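Local coordinates for MexT protein (Pseudomonas aeruginosa, PDB 6L33) that activates transcription of the MexEF-OprN efflux pump as a LysR-type regulator, probably by binding DNA through a separate domain, this chain being its regulatory domain, at residues B[41-46]-B[134-139]; B[181-186]-B[201-206]; B[188-193]-B[197-202]. All blocks are in the same frame, centred on the assembly; numbering follows the deposited sequence.

Contact 1 of 3, residues B[41-46]-B[134-139]; sequences VRRANY and VPQFNG. With SO4 (sulfate ion), chain E.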
loop_
_atom_site.group_PDB
_atom_site.type_symbol
_atom_site.label_atom_id
_atom_site.label_comp_id
_atom_site.label_asym_id
_atom_site.label_seq_id
_atom_site.Cartn_x
_atom_site.Cartn_y
_atom_site.Cartn_z
ATOM N N VAL B 41 1.402 1.284 12.448
ATOM C CA VAL B 41 0.661 0.330 11.630
ATOM C C VAL B 41 1.584 -0.166 10.526
ATOM O O VAL B 41 2.127 0.635 9.754
ATOM C CB VAL B 41 -0.614 0.950 11.038
ATOM C CG1 VAL B 41 -1.391 -0.098 10.251
ATOM C CG2 VAL B 41 -1.479 1.552 12.135
ATOM N N ARG B 42 1.764 -1.479 10.455
ATOM C CA ARG B 42 2.516 -2.119 9.386
ATOM C C ARG B 42 1.554 -2.775 8.403
ATOM O O ARG B 42 0.467 -3.222 8.778
ATOM C CB ARG B 42 3.485 -3.164 9.944
ATOM C CG ARG B 42 4.380 -2.663 11.067
ATOM C CD ARG B 42 5.302 -1.544 10.596
ATOM N NE ARG B 42 5.989 -1.895 9.355
ATOM C CZ ARG B 42 7.068 -2.669 9.288
ATOM N NH1 ARG B 42 7.596 -3.177 10.394
ATOM N NH2 ARG B 42 7.621 -2.937 8.112
ATOM N N ARG B 43 1.963 -2.823 7.136
ATOM C CA ARG B 43 1.167 -3.489 6.110
ATOM C C ARG B 43 1.209 -4.999 6.313
ATOM O O ARG B 43 2.277 -5.575 6.539
ATOM C CB ARG B 43 1.689 -3.126 4.719
ATOM C CG ARG B 43 1.117 -3.971 3.584
ATOM C CD ARG B 43 -0.368 -3.706 3.367
ATOM N NE ARG B 43 -0.650 -2.293 3.129
ATOM C CZ ARG B 43 -0.507 -1.687 1.954
ATOM N NH1 ARG B 43 -0.087 -2.372 0.900
ATOM N NH2 ARG B 43 -0.787 -0.396 1.833
ATOM N N ALA B 44 0.044 -5.642 6.233
ATOM C CA ALA B 44 -0.071 -7.074 6.466
ATOM C C ALA B 44 -0.875 -7.732 5.355
ATOM O O ALA B 44 -1.829 -7.148 4.833
ATOM C CB ALA B 44 -0.728 -7.369 7.820
ATOM N N ASN B 45 -0.471 -8.949 4.998
ATOM C CA ASN B 45 -1.218 -9.805 4.086
ATOM C C ASN B 45 -1.015 -11.244 4.543
ATOM O O ASN B 45 -0.227 -11.516 5.452
ATOM C CB ASN B 45 -0.788 -9.596 2.627
ATOM C CG ASN B 45 0.689 -9.875 2.399
ATOM O OD1 ASN B 45 1.122 -11.027 2.401
ATOM N ND2 ASN B 45 1.466 -8.819 2.187
ATOM N N TYR B 46 -1.734 -12.176 3.912
ATOM C CA TYR B 46 -1.688 -13.546 4.419
ATOM C C TYR B 46 -0.328 -14.208 4.229
ATOM O O TYR B 46 -0.071 -15.237 4.863
ATOM C CB TYR B 46 -2.794 -14.401 3.784
ATOM C CG TYR B 46 -2.655 -14.670 2.301
ATOM C CD1 TYR B 46 -1.818 -15.676 1.829
ATOM C CD2 TYR B 46 -3.388 -13.942 1.375
ATOM C CE1 TYR B 46 -1.697 -15.928 0.477
ATOM C CE2 TYR B 46 -3.276 -14.189 0.020
ATOM C CZ TYR B 46 -2.429 -15.182 -0.423
ATOM O OH TYR B 46 -2.315 -15.429 -1.770
ATOM N N VAL B 134 -0.532 -6.532 -8.866
ATOM C CA VAL B 134 -0.343 -5.395 -7.969
ATOM C C VAL B 134 -0.237 -5.918 -6.542
ATOM O O VAL B 134 -0.803 -6.976 -6.229
ATOM C CB VAL B 134 -1.482 -4.374 -8.117
ATOM C CG1 VAL B 134 -1.511 -3.826 -9.539
ATOM C CG2 VAL B 134 -2.811 -5.005 -7.753
ATOM N N PRO B 135 0.474 -5.227 -5.653
ATOM C CA PRO B 135 0.678 -5.731 -4.286
ATOM C C PRO B 135 -0.371 -5.307 -3.267
ATOM O O PRO B 135 -0.186 -5.586 -2.077
ATOM C CB PRO B 135 2.043 -5.129 -3.924
ATOM C CG PRO B 135 2.069 -3.823 -4.659
ATOM C CD PRO B 135 1.265 -4.012 -5.922
ATOM N N GLN B 136 -1.457 -4.656 -3.679
ATOM C CA GLN B 136 -2.453 -4.177 -2.732
ATOM C C GLN B 136 -3.803 -4.065 -3.424
ATOM O O GLN B 136 -3.911 -4.164 -4.650
ATOM C CB GLN B 136 -2.057 -2.824 -2.139
ATOM C CG GLN B 136 -2.153 -1.682 -3.131
ATOM C CD GLN B 136 -1.408 -0.450 -2.670
ATOM O OE1 GLN B 136 -0.513 -0.533 -1.831
ATOM N NE2 GLN B 136 -1.774 0.702 -3.217
ATOM N N PHE B 137 -4.835 -3.831 -2.615
ATOM C CA PHE B 137 -6.202 -3.703 -3.101
ATOM C C PHE B 137 -6.547 -2.270 -3.494
ATOM O O PHE B 137 -7.102 -2.044 -4.572
ATOM C CB PHE B 137 -7.183 -4.208 -2.039
ATOM C CG PHE B 137 -7.165 -5.695 -1.865
ATOM C CD1 PHE B 137 -7.640 -6.526 -2.867
ATOM C CD2 PHE B 137 -6.663 -6.268 -0.707
ATOM C CE1 PHE B 137 -7.622 -7.901 -2.717
ATOM C CE2 PHE B 137 -6.643 -7.644 -0.550
ATOM C CZ PHE B 137 -7.124 -8.461 -1.558
ATOM N N ASN B 138 -6.228 -1.297 -2.641
ATOM C CA ASN B 138 -6.643 0.074 -2.903
ATOM C C ASN B 138 -5.950 0.628 -4.144
ATOM O O ASN B 138 -4.807 0.282 -4.455
ATOM C CB ASN B 138 -6.359 0.969 -1.694
ATOM C CG ASN B 138 -4.909 0.923 -1.248
ATOM O OD1 ASN B 138 -4.012 1.375 -1.957
ATOM N ND2 ASN B 138 -4.676 0.391 -0.053
ATOM N N GLY B 139 -6.668 1.494 -4.861
ATOM C CA GLY B 139 -6.201 2.028 -6.123
ATOM C C GLY B 139 -6.468 1.150 -7.324
ATOM O O GLY B 139 -6.221 1.586 -8.456
HETATM S S SO4 E . 5.358 -1.166 5.693
HETATM O O1 SO4 E . 6.765 -1.511 5.871
HETATM O O2 SO4 E . 4.850 -1.766 4.462
HETATM O O3 SO4 E . 4.593 -1.666 6.828
HETATM O O4 SO4 E . 5.214 0.284 5.614
#
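Arg-43, on strand 38-43, reaches Gln-136 in the loop after strand 129-134, so one side chain links the two lobes. At the root of the Arg-43 side chain, CB lies 3.5 Å from sulfate O2, while the Arg-43 backbone N donates to sulfate O3 at 2.9 Å. CG stands anti to the backbone N (chi1 168°), and bends at the next two torsions turn the guanidinium toward the other lobe. At the tip, NH1 makes a weak, fairly straight hydrogen bond to Gln-136 OE1 (3.3 Å, 159°) and also passes 3.6 Å from Gln-136 CB. NH1 lies close, too, to NE of Arg-43 of the second subunit, whose own NH1 donates to the sulfate. The amide oxygen arrives at the guanidinium edge, in its plane, although the amide itself is turned 64° from that plane. NH2 has the stronger partner outside, Gln-136 OE1 of the second subunit, and a long, weak ion pair with Asp-16 of that subunit. On the receiving side, Gln-136 NE2 donates weakly to Asn-138 O at 3.3 Å, which may help to hold the amide in place. Asp-16 of the same chain ties the loop further, its carboxylate accepting from the backbone N of Phe-137 and Asn-138. Arg-42 completes the sulfate site edge-on, its NE meeting O3 at 2.9 Å and its NH2 meeting O1 at 2.8 Å; the ion probably comes from the crystallisation liquor. A bridge between two lobes, shared with a partner subunit, fits the bilobal periplasmic-binding-protein fold of LysR-type regulatory domains and their dimer interface.

Contact 2 of 3, residues B[181-186]-B[201-206]; sequences LSMAWR and RISMFI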
loop_
_atom_site.group_PDB
_atom_site.type_symbol
_atom_site.label_atom_id
_atom_site.label_comp_id
_atom_site.label_asym_id
_atom_site.label_seq_id
_atom_site.Cartn_x
_atom_site.Cartn_y
_atom_site.Cartn_z
ATOM N N LEU B 181 -11.120 -12.889 6.982
ATOM C CA LEU B 181 -10.500 -11.814 7.742
ATOM C C LEU B 181 -10.369 -12.271 9.189
ATOM O O LEU B 181 -11.344 -12.737 9.787
ATOM C CB LEU B 181 -11.324 -10.527 7.662
ATOM C CG LEU B 181 -11.044 -9.527 6.537
ATOM C CD1 LEU B 181 -11.905 -8.282 6.712
ATOM C CD2 LEU B 181 -9.567 -9.156 6.471
ATOM N N SER B 182 -9.165 -12.162 9.744
ATOM C CA SER B 182 -8.889 -12.655 11.083
ATOM C C SER B 182 -8.231 -11.571 11.923
ATOM O O SER B 182 -7.585 -10.660 11.399
ATOM C CB SER B 182 -7.964 -13.882 11.063
ATOM O OG SER B 182 -8.647 -15.047 10.642
HETATM N N MSE B 183 -8.413 -11.679 13.234
HETATM C CA MSE B 183 -7.520 -11.019 14.172
HETATM C C MSE B 183 -6.611 -12.091 14.736
HETATM O O MSE B 183 -7.087 -13.093 15.265
HETATM C CB MSE B 183 -8.270 -10.308 15.297
HETATM C CG MSE B 183 -7.324 -9.708 16.327
HETATM SE SE MSE B 183 -8.187 -8.771 17.798
HETATM C CE MSE B 183 -9.443 -7.693 16.777
ATOM N N ALA B 184 -5.305 -11.896 14.608
ATOM C CA ALA B 184 -4.341 -12.896 15.033
ATOM C C ALA B 184 -3.267 -12.244 15.885
ATOM O O ALA B 184 -2.811 -11.133 15.591
ATOM C CB ALA B 184 -3.700 -13.604 13.835
ATOM N N TRP B 185 -2.870 -12.943 16.943
ATOM C CA TRP B 185 -1.823 -12.463 17.827
ATOM C C TRP B 185 -1.045 -13.665 18.339
ATOM O O TRP B 185 -1.463 -14.815 18.192
ATOM C CB TRP B 185 -2.399 -11.624 18.977
ATOM C CG TRP B 185 -3.320 -12.368 19.896
ATOM C CD1 TRP B 185 -2.999 -12.923 21.100
ATOM C CD2 TRP B 185 -4.719 -12.623 19.697
ATOM N NE1 TRP B 185 -4.107 -13.512 21.661
ATOM C CE2 TRP B 185 -5.176 -13.341 20.820
ATOM C CE3 TRP B 185 -5.627 -12.313 18.680
ATOM C CZ2 TRP B 185 -6.499 -13.758 20.953
ATOM C CZ3 TRP B 185 -6.942 -12.728 18.813
ATOM C CH2 TRP B 185 -7.365 -13.444 19.942
ATOM N N ARG B 186 0.102 -13.380 18.935
ATOM C CA ARG B 186 1.019 -14.409 19.391
ATOM C C ARG B 186 0.613 -14.904 20.773
ATOM O O ARG B 186 0.110 -14.144 21.605
ATOM C CB ARG B 186 2.443 -13.862 19.423
ATOM C CG ARG B 186 2.567 -12.599 20.243
ATOM C CD ARG B 186 2.321 -11.333 19.430
ATOM N NE ARG B 186 3.372 -11.088 18.451
ATOM C CZ ARG B 186 4.647 -10.862 18.751
ATOM N NH1 ARG B 186 5.055 -10.831 20.014
ATOM N NH2 ARG B 186 5.517 -10.657 17.779
ATOM N N ARG B 201 -9.873 -3.116 22.141
ATOM C CA ARG B 201 -10.210 -1.850 21.499
ATOM C C ARG B 201 -10.365 -2.014 19.990
ATOM O O ARG B 201 -11.224 -1.363 19.383
ATOM C CB ARG B 201 -9.152 -0.793 21.822
ATOM C CG ARG B 201 -9.529 0.127 22.983
ATOM C CD ARG B 201 -9.854 -0.676 24.235
ATOM N NE ARG B 201 -10.402 0.143 25.312
ATOM C CZ ARG B 201 -10.797 -0.341 26.486
ATOM N NH1 ARG B 201 -10.703 -1.640 26.734
ATOM N NH2 ARG B 201 -11.284 0.474 27.413
ATOM N N ILE B 202 -9.552 -2.872 19.365
ATOM C CA ILE B 202 -9.739 -3.157 17.944
ATOM C C ILE B 202 -11.079 -3.841 17.712
ATOM O O ILE B 202 -11.806 -3.515 16.766
ATOM C CB ILE B 202 -8.581 -4.016 17.399
ATOM C CG1 ILE B 202 -7.233 -3.333 17.627
ATOM C CG2 ILE B 202 -8.791 -4.290 15.913
ATOM C CD1 ILE B 202 -6.802 -2.448 16.490
ATOM N N SER B 203 -11.425 -4.807 18.569
ATOM C CA SER B 203 -12.665 -5.555 18.397
ATOM C C SER B 203 -13.898 -4.682 18.576
ATOM O O SER B 203 -14.977 -5.046 18.097
ATOM C CB SER B 203 -12.710 -6.728 19.375
ATOM O OG SER B 203 -11.586 -7.576 19.203
HETATM N N MSE B 204 -13.759 -3.540 19.240
HETATM C CA MSE B 204 -14.865 -2.617 19.450
HETATM C C MSE B 204 -15.297 -1.965 18.135
HETATM O O MSE B 204 -16.374 -1.374 18.050
HETATM C CB MSE B 204 -14.463 -1.553 20.474
HETATM C CG MSE B 204 -15.594 -0.679 20.985
HETATM SE SE MSE B 204 -14.915 0.930 21.851
HETATM C CE MSE B 204 -13.375 0.150 22.756
ATOM N N PHE B 205 -14.459 -2.088 17.105
ATOM C CA PHE B 205 -14.720 -1.459 15.819
ATOM C C PHE B 205 -14.800 -2.440 14.657
ATOM O O PHE B 205 -15.073 -2.013 13.527
ATOM C CB PHE B 205 -13.649 -0.401 15.523
ATOM C CG PHE B 205 -13.663 0.750 16.484
ATOM C CD1 PHE B 205 -14.611 1.752 16.367
ATOM C CD2 PHE B 205 -12.740 0.823 17.512
ATOM C CE1 PHE B 205 -14.632 2.812 17.254
ATOM C CE2 PHE B 205 -12.756 1.880 18.402
ATOM C CZ PHE B 205 -13.703 2.876 18.273
ATOM N N ILE B 206 -14.576 -3.729 14.888
ATOM C CA ILE B 206 -14.759 -4.727 13.840
ATOM C C ILE B 206 -15.304 -6.018 14.438
ATOM O O ILE B 206 -16.180 -6.660 13.857
ATOM C CB ILE B 206 -13.452 -4.991 13.071
ATOM C CG1 ILE B 206 -13.726 -5.868 11.847
ATOM C CG2 ILE B 206 -12.424 -5.653 13.975
ATOM C CD1 ILE B 206 -14.503 -5.168 10.749
#
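Met-183, a selenomethionine, packs against Ile-202 and Ser-203 in an apolar strand-on-helix contact, where strand 181-186 faces the C-terminal part of helix 193-203 in one lobe of the domain. The backbones stay well apart, with 8.6 Å between the CA atoms of Met-183 and Ser-203, and the Met-183 side chain crosses most of that gap. CG lies anti to the backbone N (chi1 176°) and the chain runs straight out to SE; a bend at the last torsion (-47°) then swings the methyl in among the helix side chains. There Met-183 CE touches the CG2 branch of Ile-202 at 3.6 Å, the two side chains meeting at a slant. The same CE comes to 3.2 Å from Ser-203 OG, a tight approach, while SE keeps a looser 3.9 Å from that oxygen. Ser-203 OG has its polar partner in its own helix: it is hydrogen-bonded to Arg-199 O, one turn earlier. Along the backbone that follows, Phe-205 N is bonded to Ile-202 O at 3.0 Å. Val-60 and Val-77, from the flanking strands 60-62 and 72-78, also pack on Met-183, and Leu-26 of helix 18-33 packs on Ile-202. Across this pair of segments the cohesion therefore comes from dispersion and the exclusion of water, with the terminal methyl of Met-183 resting on an isoleucine branch and beside a hydroxyl that is already hydrogen-bonded to a helix carbonyl.

Contact 3 of 3, residues B[188-193]-B[197-202]; sequences AQDNDP and WLRSRI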
loop_
_atom_site.group_PDB
_atom_site.type_symbol
_atom_site.label_atom_id
_atom_site.label_comp_id
_atom_site.label_asym_id
_atom_site.label_seq_id
_atom_site.Cartn_x
_atom_site.Cartn_y
_atom_site.Cartn_z
ATOM N N ALA B 188 2.216 -15.676 23.408
ATOM C CA ALA B 188 2.861 -15.069 24.569
ATOM C C ALA B 188 2.091 -13.860 25.083
ATOM O O ALA B 188 2.075 -13.604 26.292
ATOM C CB ALA B 188 4.296 -14.670 24.220
ATOM N N GLN B 189 1.441 -13.114 24.192
ATOM C CA GLN B 189 0.771 -11.872 24.555
ATOM C C GLN B 189 -0.707 -12.050 24.876
ATOM O O GLN B 189 -1.397 -11.051 25.107
ATOM C CB GLN B 189 0.931 -10.846 23.429
ATOM C CG GLN B 189 1.999 -9.795 23.688
ATOM C CD GLN B 189 3.380 -10.234 23.250
ATOM O OE1 GLN B 189 3.560 -11.335 22.739
ATOM N NE2 GLN B 189 4.365 -9.368 23.445
ATOM N N ASP B 190 -1.215 -13.286 24.893
ATOM C CA ASP B 190 -2.603 -13.505 25.289
ATOM C C ASP B 190 -2.846 -13.043 26.721
ATOM O O ASP B 190 -3.941 -12.570 27.047
ATOM C CB ASP B 190 -2.962 -14.984 25.132
ATOM C CG ASP B 190 -4.461 -15.225 25.099
ATOM O OD1 ASP B 190 -5.153 -14.565 24.296
ATOM O OD2 ASP B 190 -4.945 -16.082 25.869
ATOM N N ASN B 191 -1.824 -13.150 27.576
ATOM C CA ASN B 191 -1.923 -12.786 28.985
ATOM C C ASN B 191 -1.765 -11.289 29.220
ATOM O O ASN B 191 -2.242 -10.773 30.237
ATOM C CB ASN B 191 -0.844 -13.522 29.780
ATOM C CG ASN B 191 0.542 -12.918 29.576
ATOM O OD1 ASN B 191 0.831 -12.327 28.531
ATOM N ND2 ASN B 191 1.403 -13.061 30.575
ATOM N N ASP B 192 -1.082 -10.598 28.314
ATOM C CA ASP B 192 -0.648 -9.230 28.569
ATOM C C ASP B 192 -1.856 -8.309 28.718
ATOM O O ASP B 192 -2.742 -8.314 27.855
ATOM C CB ASP B 192 0.257 -8.759 27.430
ATOM C CG ASP B 192 0.918 -7.419 27.712
ATOM O OD1 ASP B 192 0.205 -6.438 28.005
ATOM O OD2 ASP B 192 2.162 -7.348 27.633
ATOM N N PRO B 193 -1.928 -7.509 29.786
ATOM C CA PRO B 193 -3.082 -6.608 29.931
ATOM C C PRO B 193 -3.069 -5.469 28.932
ATOM O O PRO B 193 -4.131 -5.085 28.427
ATOM C CB PRO B 193 -2.957 -6.097 31.376
ATOM C CG PRO B 193 -1.889 -6.936 32.013
ATOM C CD PRO B 193 -0.995 -7.392 30.915
ATOM N N TRP B 197 -5.878 -5.120 26.200
ATOM C CA TRP B 197 -6.581 -3.850 26.089
ATOM C C TRP B 197 -6.625 -3.368 24.643
ATOM O O TRP B 197 -7.680 -2.952 24.150
ATOM C CB TRP B 197 -5.908 -2.817 26.990
ATOM C CG TRP B 197 -6.475 -1.451 26.876
ATOM C CD1 TRP B 197 -7.599 -0.977 27.484
ATOM C CD2 TRP B 197 -5.941 -0.366 26.113
ATOM N NE1 TRP B 197 -7.800 0.337 27.144
ATOM C CE2 TRP B 197 -6.796 0.736 26.301
ATOM C CE3 TRP B 197 -4.824 -0.221 25.285
ATOM C CZ2 TRP B 197 -6.570 1.965 25.695
ATOM C CZ3 TRP B 197 -4.601 0.999 24.685
ATOM C CH2 TRP B 197 -5.464 2.078 24.900
ATOM N N LEU B 198 -5.489 -3.423 23.945
ATOM C CA LEU B 198 -5.459 -2.998 22.549
ATOM C C LEU B 198 -6.375 -3.864 21.693
ATOM O O LEU B 198 -7.148 -3.352 20.876
ATOM C CB LEU B 198 -4.027 -3.041 22.018
ATOM C CG LEU B 198 -3.862 -2.821 20.512
ATOM C CD1 LEU B 198 -4.436 -1.475 20.100
ATOM C CD2 LEU B 198 -2.401 -2.934 20.113
ATOM N N ARG B 199 -6.307 -5.186 21.877
ATOM C CA ARG B 199 -7.131 -6.088 21.078
ATOM C C ARG B 199 -8.614 -5.877 21.354
ATOM O O ARG B 199 -9.432 -5.896 20.426
ATOM C CB ARG B 199 -6.731 -7.539 21.345
ATOM C CG ARG B 199 -5.290 -7.853 20.972
ATOM C CD ARG B 199 -5.053 -9.348 20.871
ATOM N NE ARG B 199 -5.441 -10.049 22.091
ATOM C CZ ARG B 199 -4.610 -10.333 23.088
ATOM N NH1 ARG B 199 -3.334 -9.972 23.017
ATOM N NH2 ARG B 199 -5.054 -10.977 24.160
ATOM N N SER B 200 -8.982 -5.673 22.622
ATOM C CA SER B 200 -10.378 -5.378 22.928
ATOM C C SER B 200 -10.809 -4.053 22.313
ATOM O O SER B 200 -11.985 -3.879 21.975
ATOM C CB SER B 200 -10.604 -5.371 24.442
ATOM O OG SER B 200 -9.902 -4.312 25.069
ATOM N N ARG B 201 -9.873 -3.116 22.141
ATOM C CA ARG B 201 -10.210 -1.850 21.499
ATOM C C ARG B 201 -10.365 -2.014 19.990
ATOM O O ARG B 201 -11.224 -1.363 19.383
ATOM C CB ARG B 201 -9.152 -0.793 21.822
ATOM C CG ARG B 201 -9.529 0.127 22.983
ATOM C CD ARG B 201 -9.854 -0.676 24.235
ATOM N NE ARG B 201 -10.402 0.143 25.312
ATOM C CZ ARG B 201 -10.797 -0.341 26.486
ATOM N NH1 ARG B 201 -10.703 -1.640 26.734
ATOM N NH2 ARG B 201 -11.284 0.474 27.413
ATOM N N ILE B 202 -9.552 -2.872 19.365
ATOM C CA ILE B 202 -9.739 -3.157 17.944
ATOM C C ILE B 202 -11.079 -3.841 17.712
ATOM O O ILE B 202 -11.806 -3.515 16.766
ATOM C CB ILE B 202 -8.581 -4.016 17.399
ATOM C CG1 ILE B 202 -7.233 -3.333 17.627
ATOM C CG2 ILE B 202 -8.791 -4.290 15.913
ATOM C CD1 ILE B 202 -6.802 -2.448 16.490
#
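Gln-189 O takes two donors: the side chain of Arg-199 through NH1 at 3.0 Å, and, more weakly, the backbone N of Asp-192 at 3.3 Å. The arginine bond is nearly straight at its hydrogen (167°), yet the donor stands above the carbonyl plane rather than on a lone pair. Asp-190 O meets the same guanidinium edge, accepting a weak bond from Arg-199 NH2 at 3.5 Å. The Asp-190 carboxylate adds a salt bridge, OD1 to Arg-199 NH2 at 3.6 Å; OD1 lies well out of the guanidinium plane, so only the charges attract, and its hydrogen bond comes instead from Trp-185 NE1. The indole of Trp-185 also forms a cation-pi contact with Arg-199. Farther along, Asp-192 is the N-cap of helix 193-203, its OD1 accepting from Glu-195 N, and Pro-193 O takes the N-H of Trp-197 at 2.8 Å in the first turn. On the helix, Arg-201 folds over the indole of Trp-197, CD riding 3.7 Å above the ring plane toward its rim and NE1 lying over the centre of the guanidinium. Glu-33, at the end of helix 18-33, receives both Trp-197 NE1 and Arg-201 NE. The turn thus folds back on the helix that follows it, while Leu-198 rests on strands 9-14 and 60-62 and Trp-197 packs on Leu-30 of helix 18-33.

In the fold
Contacts 2 and 3 are neighbours, their centres about 10 Å apart, and both use helix 193-203, sharing Arg-201 and Ile-202. They meet directly where Trp-185 CD2 packs 3.5 Å from Arg-199 CD and where Met-183 SE lies 4.0 Å from Arg-199 CB, so strand, turn and helix form one continuous packed unit within a single lobe. Contact 1 stands apart, its centre about 17 Å from that of contact 2 and about 24 Å from that of contact 3. It shares a sheet with contact 2, since strands 38-43 and 181-186 belong to it, but spans the two lobes, holds the sulfate and faces the second subunit, which touches neither contact 2 nor contact 3.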